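Glycosyltransferase Gtf1 (Streptococcus pneumoniae, PDB 4PQG) belongs to the GT-B class of glycosyltransferases, adds an extended beta-sheet domain to its two Rossmann-like domains, and binds uridine-5'-diphosphate. Local coordinates at residues A[396-399]-A[400-403]; A[58-62]-A[63-67]; A[381-384]-A[385-388]; A[458-461]-A[462-465]; A[370-373]-A[374-377]. One frame throughout, in Å; residues are numbered along the deposited sequence.

Contact 1 of 5, residues A[396-399]-A[400-403]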
# COMPACT_ATOMS: atom_id res chain seq x y z
N SER A 396 -4.28 14.87 3.09
CA SER A 396 -3.68 16.07 2.49
C SER A 396 -4.06 17.36 3.21
O SER A 396 -3.23 18.25 3.36
CB SER A 396 -4.00 16.18 1.00
OG SER A 396 -5.41 16.20 0.81
N GLN A 397 -5.32 17.45 3.66
CA GLN A 397 -5.83 18.63 4.39
C GLN A 397 -5.78 18.46 5.92
O GLN A 397 -6.16 19.36 6.66
CB GLN A 397 -7.26 18.96 3.96
CG GLN A 397 -7.47 19.10 2.46
CD GLN A 397 -6.44 20.01 1.79
OE1 GLN A 397 -6.19 21.13 2.24
NE2 GLN A 397 -5.84 19.52 0.71
N ILE A 398 -5.30 17.31 6.38
CA ILE A 398 -5.42 16.93 7.78
C ILE A 398 -4.24 17.45 8.61
O ILE A 398 -4.45 18.06 9.66
CB ILE A 398 -5.56 15.38 7.93
CG1 ILE A 398 -6.88 14.88 7.31
CG2 ILE A 398 -5.38 14.94 9.38
CD1 ILE A 398 -8.15 15.26 8.06
N TYR A 399 -3.03 17.23 8.11
CA TYR A 399 -1.80 17.49 8.86
C TYR A 399 -1.70 18.93 9.36
O TYR A 399 -1.32 19.16 10.51
CB TYR A 399 -0.59 17.27 7.97
CG TYR A 399 -0.25 15.84 7.62
CD1 TYR A 399 0.32 14.98 8.56
CD2 TYR A 399 -0.43 15.36 6.31
CE1 TYR A 399 0.68 13.69 8.23
CE2 TYR A 399 -0.08 14.06 5.97
CZ TYR A 399 0.47 13.23 6.94
OH TYR A 399 0.84 11.94 6.61
N SER A 400 -2.01 19.89 8.49
CA SER A 400 -1.83 21.30 8.82
C SER A 400 -2.92 21.83 9.79
O SER A 400 -2.95 23.03 10.09
CB SER A 400 -1.71 22.15 7.54
OG SER A 400 -2.87 22.02 6.74
N GLN A 401 -3.77 20.94 10.29
CA GLN A 401 -4.72 21.26 11.37
C GLN A 401 -4.11 20.98 12.76
O GLN A 401 -4.73 21.25 13.79
CB GLN A 401 -6.01 20.46 11.21
CG GLN A 401 -6.76 20.76 9.92
CD GLN A 401 -8.05 19.98 9.80
OE1 GLN A 401 -8.93 20.06 10.66
NE2 GLN A 401 -8.19 19.23 8.71
N TYR A 402 -2.88 20.47 12.77
CA TYR A 402 -2.23 20.03 14.00
C TYR A 402 -0.94 20.80 14.27
O TYR A 402 -0.44 21.52 13.41
CB TYR A 402 -1.96 18.51 13.95
CG TYR A 402 -3.21 17.66 13.91
CD1 TYR A 402 -3.74 17.12 15.08
CD2 TYR A 402 -3.88 17.40 12.70
CE1 TYR A 402 -4.88 16.33 15.05
CE2 TYR A 402 -5.02 16.62 12.67
CZ TYR A 402 -5.51 16.09 13.85
OH TYR A 402 -6.64 15.31 13.84
N GLU A 403 -0.39 20.64 15.47
CA GLU A 403 0.83 21.33 15.80
C GLU A 403 2.10 20.50 15.63
O GLU A 403 3.07 20.99 15.05
CB GLU A 403 0.74 21.96 17.19
CG GLU A 403 -0.19 23.16 17.21
CD GLU A 403 -0.21 23.89 18.54
OE1 GLU A 403 0.09 23.27 19.58
OE2 GLU A 403 -0.53 25.10 18.53
O HOH W 1 -2.15 19.71 5.47
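Ser-396 and Gln-397 each direct a backbone carbonyl to the residue four positions on, the first through a water and the second directly. The water donates to Ser-396 O and accepts from Ser-400 N at 3.0 Å, filling the place that a direct bond would take in an alpha-helix. Gln-397 O is gripped by a side chain instead: Gln-401 NE2 lies 2.9 Å from Gln-397 O, with an almost straight N-H (172°). The oxygen stays close to the plane of the Gln-401 amide, whereas the nitrogen stands above the plane of the Gln-397 carbonyl. A straight run beyond CG (chi2 -179°) carries this amide back along the turn. At Ile-398 the pattern shortens to three residues, since Ile-398 O accepts Gln-401 N at 3.0 Å. The same oxygen lies at the edge of the Tyr-402 ring and in its plane, 3.2 Å from Tyr-402 CD2. Beside it, Ile-398 CG2 packs 3.7 Å from Tyr-402 CE2, the two side chains pointing the same way. Tyr-399 O repeats the short bond with Tyr-402 N (3.0 Å), the three-residue spacing of a brief 3-10 turn, and lies at the same ring edge. The Tyr-399 side chain comes within about 4 Å of the bound UDP, and its OH is hydrogen-bonded to Glu-420. The turn links strand 387-391 to strand 404-406; Ile-398, Tyr-399 and Tyr-402 lie against Ile-332 of strand 330-334, and Tyr-402 OH bonds Asp-363 and Tyr-365 of strand 361-365.

Contact 2 of 5, residues A[58-62]-A[63-67]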
# COMPACT_ATOMS: atom_id res chain seq x y z
N HIS A 58 -12.01 0.42 -7.76
CA HIS A 58 -12.39 1.25 -6.62
C HIS A 58 -11.19 1.55 -5.76
O HIS A 58 -11.04 2.67 -5.27
CB HIS A 58 -13.47 0.58 -5.80
CG HIS A 58 -14.74 0.32 -6.56
ND1 HIS A 58 -15.70 -0.49 -6.10
CD2 HIS A 58 -15.18 0.78 -7.80
CE1 HIS A 58 -16.71 -0.52 -6.99
NE2 HIS A 58 -16.39 0.25 -8.03
N LEU A 59 -10.32 0.56 -5.61
CA LEU A 59 -9.12 0.70 -4.77
C LEU A 59 -8.06 1.60 -5.41
O LEU A 59 -7.44 2.46 -4.72
CB LEU A 59 -8.54 -0.69 -4.45
CG LEU A 59 -9.48 -1.65 -3.70
CD1 LEU A 59 -8.94 -3.07 -3.61
CD2 LEU A 59 -9.86 -1.13 -2.32
N THR A 60 -7.82 1.41 -6.70
CA THR A 60 -6.80 2.17 -7.41
C THR A 60 -7.22 3.64 -7.55
O THR A 60 -6.40 4.54 -7.36
CB THR A 60 -6.47 1.55 -8.79
OG1 THR A 60 -7.66 1.45 -9.58
CG2 THR A 60 -5.87 0.17 -8.60
N ALA A 61 -8.50 3.88 -7.85
CA ALA A 61 -9.01 5.25 -7.99
C ALA A 61 -8.88 5.96 -6.64
O ALA A 61 -8.47 7.13 -6.57
CB ALA A 61 -10.46 5.27 -8.45
N ASN A 62 -9.19 5.23 -5.57
CA ASN A 62 -9.10 5.75 -4.21
C ASN A 62 -7.72 6.34 -3.88
O ASN A 62 -7.63 7.38 -3.24
CB ASN A 62 -9.45 4.65 -3.19
CG ASN A 62 -9.44 5.17 -1.75
OD1 ASN A 62 -10.18 6.10 -1.40
ND2 ASN A 62 -8.63 4.54 -0.91
N ILE A 63 -6.67 5.68 -4.34
CA ILE A 63 -5.30 6.05 -4.03
C ILE A 63 -4.76 7.03 -5.09
O ILE A 63 -3.68 7.60 -4.95
CB ILE A 63 -4.43 4.76 -3.90
CG1 ILE A 63 -3.25 4.96 -2.96
CG2 ILE A 63 -3.96 4.24 -5.24
CD1 ILE A 63 -2.49 3.66 -2.75
N GLY A 64 -5.55 7.22 -6.15
CA GLY A 64 -5.26 8.22 -7.13
C GLY A 64 -4.67 7.78 -8.45
O GLY A 64 -4.29 8.64 -9.25
N PHE A 65 -4.58 6.47 -8.72
CA PHE A 65 -4.16 6.02 -10.07
C PHE A 65 -5.27 6.37 -11.07
O PHE A 65 -6.46 6.31 -10.74
CB PHE A 65 -3.94 4.50 -10.12
CG PHE A 65 -2.75 4.01 -9.35
CD1 PHE A 65 -1.44 4.28 -9.78
CD2 PHE A 65 -2.93 3.23 -8.22
CE1 PHE A 65 -0.35 3.80 -9.07
CE2 PHE A 65 -1.84 2.75 -7.50
CZ PHE A 65 -0.55 3.03 -7.93
N ASP A 66 -4.90 6.74 -12.30
CA ASP A 66 -5.88 6.82 -13.40
C ASP A 66 -6.17 5.41 -13.86
O ASP A 66 -5.26 4.58 -13.86
CB ASP A 66 -5.31 7.58 -14.60
CG ASP A 66 -5.02 9.02 -14.30
OD1 ASP A 66 -5.81 9.69 -13.61
OD2 ASP A 66 -3.99 9.50 -14.79
N ASP A 67 -7.42 5.14 -14.26
CA ASP A 67 -7.82 3.81 -14.74
C ASP A 67 -6.88 3.28 -15.83
O ASP A 67 -6.56 2.10 -15.85
CB ASP A 67 -9.26 3.82 -15.26
CG ASP A 67 -10.29 4.05 -14.17
OD1 ASP A 67 -9.92 4.17 -12.97
OD2 ASP A 67 -11.48 4.11 -14.53
O HOH W 2 -8.08 3.83 -10.93
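The ring of Phe-65 comes back over the end of helix 56-63 and meets Thr-60 through CD2, which lies 4.0 Å from Thr-60 CB. Thr-60 O approaches the same ring obliquely, 3.8 Å from Phe-65 CD2. Beyond the turn the ring meets that of Phe-45 with the planes about 40° apart, and it also touches Gln-29 and Ala-33 of helix 24-38 and Val-70 of strand 70-72. What folds Phe-65 back is the backbone. Phe-65 N donates to Thr-60 O at 3.0 Å and Gly-64 N to Ala-61 O, also at 3.0 Å, the pair of bonds that defines a Schellman motif. Gly-64 is its turning residue, with a positive phi (103°) readily adopted by glycine. Thr-60 O is crowded: besides Phe-65 N it receives weak bonds from Gly-64 N and Ile-63 N, and Ile-63 CG2 presses to 3.2 Å from Thr-60 O. That methyl is brought in because it stands between the backbone N and the carbonyl carbon, while CG1 takes the anti position (chi1 -152°); the side chain also touches Ile-18 and Glu-26 and Tyr-27 of helix 24-38. From this end of helix 56-63 the chain enters the link to strand 70-72, an outer strand of the N-terminal Rossmann-like sheet. A water also ties the helix to the link. It binds Thr-60 OG1 at 2.8 Å and donates to Phe-65 O and to Asp-67 OD1, the latter at 2.8 Å. Asp-67 OD1 has a second partner in Gln-57 NE2, one helical turn before Thr-60.

Contact 3 of 5, residues A[381-384]-A[385-388]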
# COMPACT_ATOMS: atom_id res chain seq x y z
N HIS A 381 -6.78 4.21 30.90
CA HIS A 381 -6.36 5.51 31.44
C HIS A 381 -7.43 6.57 31.33
O HIS A 381 -7.18 7.74 31.61
CB HIS A 381 -5.03 5.95 30.81
CG HIS A 381 -3.85 5.09 31.23
ND1 HIS A 381 -3.54 3.92 30.63
CD2 HIS A 381 -2.90 5.27 32.23
CE1 HIS A 381 -2.46 3.38 31.22
NE2 HIS A 381 -2.06 4.21 32.20
N GLN A 382 -8.64 6.16 30.94
CA GLN A 382 -9.76 7.08 30.69
C GLN A 382 -9.37 8.27 29.80
O GLN A 382 -9.71 9.43 30.07
CB GLN A 382 -10.41 7.54 32.02
CG GLN A 382 -11.19 6.43 32.72
CD GLN A 382 -11.46 6.71 34.20
OE1 GLN A 382 -11.86 7.82 34.59
NE2 GLN A 382 -11.28 5.68 35.03
N ALA A 383 -8.64 7.96 28.73
CA ALA A 383 -8.08 8.99 27.88
C ALA A 383 -8.90 9.25 26.61
O ALA A 383 -8.49 10.02 25.74
CB ALA A 383 -6.63 8.65 27.54
N GLU A 384 -10.08 8.64 26.53
CA GLU A 384 -10.96 8.78 25.36
C GLU A 384 -11.23 10.21 24.88
O GLU A 384 -11.42 10.43 23.69
CB GLU A 384 -12.31 8.07 25.58
CG GLU A 384 -12.22 6.57 25.77
CD GLU A 384 -12.24 6.16 27.23
OE1 GLU A 384 -11.78 6.94 28.08
OE2 GLU A 384 -12.72 5.05 27.53
N ASP A 385 -11.27 11.16 25.80
CA ASP A 385 -11.62 12.53 25.45
C ASP A 385 -10.49 13.28 24.76
O ASP A 385 -10.74 14.29 24.11
CB ASP A 385 -12.12 13.31 26.68
CG ASP A 385 -13.52 12.89 27.11
OD1 ASP A 385 -14.22 12.20 26.33
OD2 ASP A 385 -13.93 13.24 28.24
N TYR A 386 -9.26 12.78 24.89
CA TYR A 386 -8.10 13.45 24.30
C TYR A 386 -7.17 12.60 23.42
O TYR A 386 -6.26 13.14 22.78
CB TYR A 386 -7.32 14.21 25.38
CG TYR A 386 -6.51 13.38 26.36
CD1 TYR A 386 -5.15 13.19 26.18
CD2 TYR A 386 -7.10 12.83 27.51
CE1 TYR A 386 -4.39 12.45 27.08
CE2 TYR A 386 -6.35 12.10 28.42
CZ TYR A 386 -5.00 11.91 28.20
OH TYR A 386 -4.23 11.19 29.09
N ILE A 387 -7.39 11.28 23.41
CA ILE A 387 -6.70 10.37 22.48
C ILE A 387 -7.73 9.55 21.70
O ILE A 387 -8.57 8.85 22.30
CB ILE A 387 -5.70 9.42 23.20
CG1 ILE A 387 -4.71 10.22 24.05
CG2 ILE A 387 -4.91 8.59 22.18
CD1 ILE A 387 -3.85 9.39 24.99
N GLN A 388 -7.69 9.67 20.37
CA GLN A 388 -8.68 9.04 19.48
C GLN A 388 -8.09 8.41 18.20
O GLN A 388 -7.14 8.93 17.62
CB GLN A 388 -9.79 10.03 19.12
CG GLN A 388 -10.75 10.30 20.26
CD GLN A 388 -11.56 11.57 20.08
OE1 GLN A 388 -11.64 12.13 18.98
NE2 GLN A 388 -12.17 12.04 21.18
O HOH W 3 -5.56 10.27 31.46
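The ring of Tyr-386 folds back along Ala-383 and meets its methyl obliquely, with Tyr-386 CE2 3.6 Å from Ala-383 CB. The contact belongs to the turn that carries the chain out of helix 371-380 and into strand 387-391, the second half of a beta-alpha-beta unit. A Schellman motif ends the helix, with Gln-382 at positive phi and Ala-383 N bonded to Ile-378 O. Directly afterwards Ala-383 O collects the next turn, accepting two backbone N-H groups. Ile-387 N, at 2.9 Å, approaches Ala-383 O nearly head-on, whereas Tyr-386 N, at 3.0 Å, stands above the carbonyl plane. With both bonds made, the chain winds through one tight turn, which brings Tyr-386 and Ile-387 to the same alanine. Tyr-386 CG lies between its own backbone N and carbonyl carbon (chi1 72°), which sends the ring back over the turn, and Ile-387 CD1 reaches the methyl as well, 3.8 Å from Ala-383 CB. The Tyr-386 ring is held further out by a water in its plane: this water donates to His-381 O and is hydrogen-bonded to Tyr-386 OH at 2.9 Å. The ring also stacks with His-354, while Ile-387 packs on Val-350 and Ile-351 of helix 343-353. One side-chain bond completes the turn at the start of the strand. Gln-388 runs extended beyond CG, placing NE2 3.1 Å from Glu-384 O; the donor lies in the carbonyl plane, the oxygen lies nearly in the Gln-388 amide plane, and the N-H is close to straight at 166°.

Contact 4 of 5, residues A[458-461]-A[462-465]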
# COMPACT_ATOMS: atom_id res chain seq x y z
N GLU A 458 9.97 0.12 28.15
CA GLU A 458 8.75 0.91 27.98
C GLU A 458 8.65 2.14 28.90
O GLU A 458 8.34 3.23 28.44
CB GLU A 458 7.52 0.02 28.13
CG GLU A 458 6.23 0.72 27.75
CD GLU A 458 4.99 -0.04 28.19
OE1 GLU A 458 4.71 -0.08 29.41
OE2 GLU A 458 4.29 -0.58 27.32
N ASP A 459 8.93 1.97 30.19
CA ASP A 459 8.93 3.12 31.12
C ASP A 459 9.86 4.26 30.72
O ASP A 459 9.48 5.43 30.82
CB ASP A 459 9.27 2.68 32.54
CG ASP A 459 8.21 1.79 33.15
OD1 ASP A 459 7.04 1.80 32.70
OD2 ASP A 459 8.55 1.07 34.11
N GLN A 460 11.08 3.93 30.29
CA GLN A 460 12.07 4.90 29.81
C GLN A 460 11.59 5.60 28.54
O GLN A 460 11.74 6.82 28.40
CB GLN A 460 13.40 4.23 29.47
CG GLN A 460 14.50 4.46 30.48
CD GLN A 460 14.26 3.69 31.76
OE1 GLN A 460 14.64 2.51 31.86
NE2 GLN A 460 13.63 4.34 32.73
N ILE A 461 11.04 4.82 27.62
CA ILE A 461 10.54 5.37 26.35
C ILE A 461 9.42 6.38 26.58
O ILE A 461 9.50 7.49 26.07
CB ILE A 461 10.07 4.25 25.40
CG1 ILE A 461 11.28 3.44 24.91
CG2 ILE A 461 9.27 4.83 24.23
CD1 ILE A 461 10.90 2.04 24.43
N LYS A 462 8.40 6.00 27.34
CA LYS A 462 7.27 6.90 27.56
C LYS A 462 7.71 8.18 28.28
O LYS A 462 7.20 9.26 28.00
CB LYS A 462 6.13 6.19 28.30
CG LYS A 462 6.04 6.41 29.79
CD LYS A 462 5.02 5.49 30.42
CE LYS A 462 5.19 5.45 31.93
NZ LYS A 462 4.69 4.16 32.49
N GLN A 463 8.67 8.03 29.20
CA GLN A 463 9.21 9.17 29.94
C GLN A 463 9.98 10.10 29.02
O GLN A 463 9.88 11.32 29.14
CB GLN A 463 10.09 8.67 31.10
CG GLN A 463 11.15 9.63 31.60
CD GLN A 463 12.02 9.02 32.70
OE1 GLN A 463 13.23 8.80 32.52
NE2 GLN A 463 11.40 8.70 33.84
N ALA A 464 10.73 9.53 28.08
CA ALA A 464 11.49 10.33 27.12
C ALA A 464 10.58 11.13 26.20
O ALA A 464 10.71 12.35 26.11
CB ALA A 464 12.46 9.46 26.31
N TYR A 465 9.64 10.46 25.52
CA TYR A 465 8.69 11.17 24.66
C TYR A 465 7.90 12.23 25.43
O TYR A 465 7.79 13.38 24.97
CB TYR A 465 7.74 10.20 23.94
CG TYR A 465 8.32 9.61 22.68
CD1 TYR A 465 8.03 10.18 21.43
CD2 TYR A 465 9.16 8.50 22.73
CE1 TYR A 465 8.58 9.64 20.26
CE2 TYR A 465 9.69 7.95 21.58
CZ TYR A 465 9.39 8.52 20.35
OH TYR A 465 9.94 7.97 19.21
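Asp-459 with Lys-462 and Ile-461 with Tyr-465 are helical neighbours three and four residues apart in the opening turns of helix 458-474, one pair charged and the other apolar. The backbone is regular. Lys-462 N meets Glu-458 O at 3.0 Å with a nearly straight N-H (174°), and Tyr-465 N meets Ile-461 O, also at 3.0 Å. Between them, Gln-463 N and Ala-464 N donate to Asp-459 O and Gln-460 O. On the polar flank Asp-459 and Lys-462 lie alongside each other, and Lys-462 NZ forms a salt bridge with Asp-459 OD1 at 3.3 Å, weak as a hydrogen bond. The lysine reaches it as an extended chain whose unusual first torsion (chi1 98°) turns it back toward the start of the helix. Glu-458 is paired with Lys-348 instead, a salt bridge to helix 343-353. The helix belongs to the C-terminal Rossmann-like domain of the GT-B fold, and its inner flank packs against the parallel sheet. There Ile-461 CG2 lies 4.0 Å from Tyr-465 CD2, the side chains pointing the same way, while Ile-461 O sits at the edge of the tyrosine ring and in its plane, 3.5 Å from Tyr-465 CD2. The ring meets Phe-431 of strand 428-431 edge-to-face, and Tyr-465 OH is hydrogen-bonded to Thr-407 O. Ile-461 touches the same Phe-431 and Trp-345 of helix 343-353.

Contact 5 of 5, residues A[370-373]-A[374-377]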
# COMPACT_ATOMS: atom_id res chain seq x y z
N GLU A 370 -3.25 -3.45 15.63
CA GLU A 370 -2.93 -2.84 16.92
C GLU A 370 -4.06 -2.03 17.52
O GLU A 370 -3.99 -1.67 18.69
CB GLU A 370 -1.64 -2.00 16.87
CG GLU A 370 -0.39 -2.83 16.65
CD GLU A 370 -0.15 -3.83 17.77
OE1 GLU A 370 0.40 -3.43 18.82
OE2 GLU A 370 -0.50 -5.01 17.60
N ASP A 371 -5.11 -1.76 16.74
CA ASP A 371 -6.25 -1.00 17.25
C ASP A 371 -6.83 -1.54 18.57
O ASP A 371 -7.20 -0.75 19.44
CB ASP A 371 -7.37 -0.79 16.21
CG ASP A 371 -7.88 -2.09 15.59
OD1 ASP A 371 -7.55 -3.20 16.06
OD2 ASP A 371 -8.62 -1.99 14.59
N SER A 372 -6.91 -2.87 18.71
CA SER A 372 -7.41 -3.45 19.95
C SER A 372 -6.57 -3.06 21.17
O SER A 372 -7.11 -2.59 22.17
CB SER A 372 -7.53 -4.97 19.86
OG SER A 372 -8.43 -5.34 18.83
N LEU A 373 -5.25 -3.24 21.08
CA LEU A 373 -4.36 -2.79 22.14
C LEU A 373 -4.51 -1.29 22.42
O LEU A 373 -4.59 -0.88 23.58
CB LEU A 373 -2.90 -3.17 21.84
CG LEU A 373 -1.82 -2.64 22.79
CD1 LEU A 373 -2.09 -3.06 24.24
CD2 LEU A 373 -0.43 -3.08 22.36
N LEU A 374 -4.57 -0.47 21.37
CA LEU A 374 -4.62 0.97 21.53
C LEU A 374 -5.88 1.44 22.28
O LEU A 374 -5.80 2.27 23.18
CB LEU A 374 -4.46 1.68 20.19
CG LEU A 374 -3.15 1.49 19.41
CD1 LEU A 374 -3.18 2.36 18.16
CD2 LEU A 374 -1.91 1.78 20.25
N ARG A 375 -7.04 0.90 21.88
CA ARG A 375 -8.30 1.12 22.58
C ARG A 375 -8.25 0.70 24.05
O ARG A 375 -8.82 1.36 24.92
CB ARG A 375 -9.43 0.36 21.88
CG ARG A 375 -9.87 1.00 20.58
CD ARG A 375 -11.20 0.46 20.10
NE ARG A 375 -11.06 -0.84 19.43
CZ ARG A 375 -10.90 -1.01 18.12
NH1 ARG A 375 -10.78 -2.23 17.63
NH2 ARG A 375 -10.87 0.04 17.29
N GLU A 376 -7.57 -0.42 24.32
CA GLU A 376 -7.40 -0.93 25.67
C GLU A 376 -6.59 0.03 26.56
O GLU A 376 -7.01 0.33 27.68
CB GLU A 376 -6.79 -2.33 25.61
CG GLU A 376 -6.33 -2.90 26.94
CD GLU A 376 -5.51 -4.17 26.75
OE1 GLU A 376 -6.03 -5.13 26.13
OE2 GLU A 376 -4.35 -4.21 27.22
N ILE A 377 -5.46 0.51 26.05
CA ILE A 377 -4.63 1.49 26.76
C ILE A 377 -5.41 2.79 27.05
O ILE A 377 -5.39 3.30 28.17
CB ILE A 377 -3.32 1.82 25.99
CG1 ILE A 377 -2.49 0.55 25.80
CG2 ILE A 377 -2.50 2.88 26.72
CD1 ILE A 377 -1.35 0.69 24.83
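Arg-375 curls back along the first turn of its helix to Asp-371, four residues earlier. Its CB starts 3.5 Å from Asp-371 O, the oxygen that also accepts Arg-375 N at 2.9 Å, and CG keeps to the same carbonyl. A bend at chi3 (-80°) swings the guanidinium round to set one face over Asp-371 O and CB. NE and CZ stay near Asp-371 O, which lies toward the rim of that face, and NH2 is nearest to Asp-371 CB. At the tip NH1 comes 3.5 Å from Asp-371 CG, and the salt bridge between NH1 and Asp-371 OD1 is long at 3.7 Å. Carboxylate and guanidinium planes are 44° apart and OD1 lies well out of the guanidinium plane, so charge attraction alone acts here, with no N-H aimed at the oxygen. Asp-371 OD1 also takes a weak bond from Ser-372 N. On another side of the helix Leu-373 and Ile-377 cross obliquely, their CD1 atoms 3.9 Å apart. Helix 371-380 is the crossover between parallel strands 361-365 and 387-391: Asp-371 and Arg-375 touch Leu-389 of the latter strand, while Leu-374 and Ile-377 pack on helix 343-353.

How the contacts relate
Contacts 1, 3, 4 and 5 belong to the C-terminal Rossmann-like domain; contact 2 lies in the N-terminal one, its centre about 23 Å from that of contact 1. Contacts 5 and 3 follow each other along one beta-alpha-beta unit, from the start of helix 371-380 to strand 387-391. Each of the five mixes buried and exposed residues. Contacts 4 and 5, in the opening turns of their helices, pair regular backbone bonds with a weak or long salt bridge and an apolar pair, buried in contact 4 but including the partly exposed Leu-373 in contact 5; both helices pack on helix 343-353. A single carbonyl takes several N-H groups in contacts 2 and 3, bridging waters appear in contacts 1 to 3, and glutamine amides reach backbone oxygens in contacts 1 and 3.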